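Local coordinates for protein uricase (Arthrobacter globiformis, PDB 2YZB) that catalyses the oxidation of uric acid to 5-hydroxyisourate, the first step on the way to (S)-allantoin, at residues Tyr20-Val25 against Val65-Gln70. Sequence-based numbering, arbitrary orientation.
Sequences YGKAEV and VATDTQ. With URC (uric acid), chain I.
Tyr-20 reaches off its strand to give its hydroxyl to the carbonyl of Val-65, OH to O 2.6 Å, the donor standing 31° off the carbonyl plane. Gln-70 NE2 adds a long, weak bond to the same oxygen, its amide nearly perpendicular to the ring, while its OE1 is held by Ser-46. This end is the tight one: Gln-70 OE1 comes within 3.5 Å of Gly-21 CA, where a CB would collide with it, and the Thr-67 methyl CG2 touches both the edge of the Tyr-20 ring and Gly-21 O. A phenylalanine in place of Tyr-20 would probably cost the Val-65 carbonyl its short hydroxyl bond, leaving the weak amide bond of Gln-70 without its stronger companion. Lys-22 runs across Thr-67 at about a right angle; bends at chi2 (73°) and chi3 (71°) lay CE 3.1 Å from Thr-67 O and bring NZ beside Thr-67 OG1, a hydrogen bond to be read with caution because NZ is less surely placed; both residues are assigned to the charge relay. Toward Asp-68 the contact is looser, a water linking Lys-22 NZ to Asp-68 OD1. Urate lies alongside, its O24 taking the Asp-68 N-H at 3.0 Å, and Arg-180 and Gln-223 of the second subunit bind it too. The start of helix 67-78 thus packs against strand 13-31, which pairs with strand 38-50 and, antiparallel, with a strand of that second subunit, placing the site at the interface.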
loop_
_atom_site.group_PDB
_atom_site.type_symbol
_atom_site.label_atom_id
_atom_site.label_comp_id
_atom_site.label_asym_id
_atom_site.label_seq_id
_atom_site.Cartn_x
_atom_site.Cartn_y
_atom_site.Cartn_z
ATOM N N TYR A 20 -15.829 -19.579 -6.797
ATOM C CA TYR A 20 -16.329 -18.228 -6.614
ATOM C C TYR A 20 -16.894 -18.069 -5.209
ATOM O O TYR A 20 -17.315 -19.042 -4.581
ATOM C CB TYR A 20 -17.445 -17.931 -7.623
ATOM C CG TYR A 20 -18.781 -18.465 -7.174
ATOM C CD1 TYR A 20 -19.035 -19.836 -7.154
ATOM C CD2 TYR A 20 -19.755 -17.608 -6.669
ATOM C CE1 TYR A 20 -20.219 -20.342 -6.635
ATOM C CE2 TYR A 20 -20.940 -18.101 -6.143
ATOM C CZ TYR A 20 -21.165 -19.471 -6.125
ATOM O OH TYR A 20 -22.324 -19.965 -5.577
ATOM N N GLY A 21 -16.919 -16.837 -4.723
ATOM C CA GLY A 21 -17.475 -16.605 -3.406
ATOM C C GLY A 21 -17.260 -15.174 -2.982
ATOM O O GLY A 21 -17.012 -14.303 -3.815
ATOM N N LYS A 22 -17.358 -14.932 -1.683
ATOM C CA LYS A 22 -17.148 -13.594 -1.164
ATOM C C LYS A 22 -15.774 -13.543 -0.521
ATOM O O LYS A 22 -15.432 -14.387 0.318
ATOM C CB LYS A 22 -18.206 -13.239 -0.129
ATOM C CG LYS A 22 -18.115 -11.798 0.329
ATOM C CD LYS A 22 -18.614 -10.844 -0.742
ATOM C CE LYS A 22 -20.117 -10.938 -0.886
ATOM N NZ LYS A 22 -20.658 -9.945 -1.853
ATOM N N ALA A 23 -14.987 -12.551 -0.915
ATOM C CA ALA A 23 -13.643 -12.397 -0.377
ATOM C C ALA A 23 -13.531 -11.251 0.628
ATOM O O ALA A 23 -14.261 -10.263 0.564
ATOM C CB ALA A 23 -12.651 -12.186 -1.514
ATOM N N GLU A 24 -12.594 -11.404 1.556
ATOM C CA GLU A 24 -12.318 -10.415 2.587
ATOM C C GLU A 24 -13.509 -9.845 3.354
ATOM O O GLU A 24 -13.758 -8.633 3.347
ATOM C CB GLU A 24 -11.477 -9.282 1.998
ATOM C CG GLU A 24 -10.188 -9.797 1.369
ATOM C CD GLU A 24 -9.123 -8.733 1.259
ATOM O OE1 GLU A 24 -8.793 -8.340 0.121
ATOM O OE2 GLU A 24 -8.621 -8.292 2.314
ATOM N N VAL A 25 -14.231 -10.733 4.029
ATOM C CA VAL A 25 -15.362 -10.342 4.869
ATOM C C VAL A 25 -14.742 -10.049 6.239
ATOM O O VAL A 25 -14.275 -10.965 6.920
ATOM C CB VAL A 25 -16.372 -11.496 5.003
ATOM C CG1 VAL A 25 -17.521 -11.094 5.931
ATOM C CG2 VAL A 25 -16.909 -11.869 3.620
ATOM N N VAL A 65 -25.144 -20.025 -5.420
ATOM C CA VAL A 65 -25.410 -19.544 -4.072
ATOM C C VAL A 65 -24.727 -18.180 -4.074
ATOM O O VAL A 65 -23.501 -18.098 -4.132
ATOM C CB VAL A 65 -24.725 -20.431 -3.013
ATOM C CG1 VAL A 65 -24.856 -19.793 -1.644
ATOM C CG2 VAL A 65 -25.347 -21.823 -3.014
ATOM N N ALA A 66 -25.525 -17.121 -4.032
ATOM C CA ALA A 66 -25.016 -15.755 -4.066
ATOM C C ALA A 66 -23.809 -15.484 -3.160
ATOM O O ALA A 66 -23.727 -15.994 -2.041
ATOM C CB ALA A 66 -26.145 -14.794 -3.729
ATOM N N THR A 67 -22.866 -14.684 -3.647
ATOM C CA THR A 67 -21.706 -14.362 -2.830
ATOM C C THR A 67 -22.233 -13.573 -1.627
ATOM O O THR A 67 -21.675 -13.648 -0.536
ATOM C CB THR A 67 -20.648 -13.518 -3.604
ATOM O OG1 THR A 67 -21.215 -12.266 -3.995
ATOM C CG2 THR A 67 -20.157 -14.264 -4.855
ATOM N N ASP A 68 -23.321 -12.832 -1.831
ATOM C CA ASP A 68 -23.920 -12.052 -0.749
ATOM C C ASP A 68 -24.447 -12.995 0.323
ATOM O O ASP A 68 -24.414 -12.680 1.505
ATOM C CB ASP A 68 -25.080 -11.191 -1.260
ATOM C CG ASP A 68 -25.691 -10.326 -0.159
ATOM O OD1 ASP A 68 -25.108 -9.275 0.179
ATOM O OD2 ASP A 68 -26.747 -10.706 0.383
ATOM N N THR A 69 -24.937 -14.152 -0.101
ATOM C CA THR A 69 -25.460 -15.136 0.830
ATOM C C THR A 69 -24.316 -15.748 1.619
ATOM O O THR A 69 -24.440 -15.994 2.818
ATOM C CB THR A 69 -26.209 -16.261 0.097
ATOM O OG1 THR A 69 -27.345 -15.714 -0.583
ATOM C CG2 THR A 69 -26.675 -17.318 1.084
ATOM N N GLN A 70 -23.201 -16.005 0.941
ATOM C CA GLN A 70 -22.044 -16.573 1.607
ATOM C C GLN A 70 -21.586 -15.591 2.676
ATOM O O GLN A 70 -21.241 -15.988 3.791
ATOM C CB GLN A 70 -20.920 -16.843 0.601
ATOM C CG GLN A 70 -21.258 -17.964 -0.372
ATOM C CD GLN A 70 -20.137 -18.271 -1.349
ATOM O OE1 GLN A 70 -18.999 -18.501 -0.950
ATOM N NE2 GLN A 70 -20.461 -18.292 -2.636
HETATM N N1 URC I . -22.125 -13.719 -9.327
HETATM C C2 URC I . -22.527 -12.464 -9.792
HETATM C C6 URC I . -22.241 -14.168 -8.007
HETATM N N3 URC I . -23.086 -11.577 -8.902
HETATM O O11 URC I . -22.398 -12.140 -10.939
HETATM C C4 URC I . -23.240 -11.912 -7.618
HETATM C C5 URC I . -22.851 -13.150 -7.123
HETATM N N9 URC I . -23.762 -11.151 -6.662
HETATM O O13 URC I . -21.854 -15.299 -7.699
HETATM N N7 URC I . -23.132 -13.174 -5.829
HETATM C C8 URC I . -23.678 -11.951 -5.594
HETATM O O24 URC I . -24.057 -11.612 -4.502
HETATM O O HOH W 1 -23.230 -8.204 -1.718
#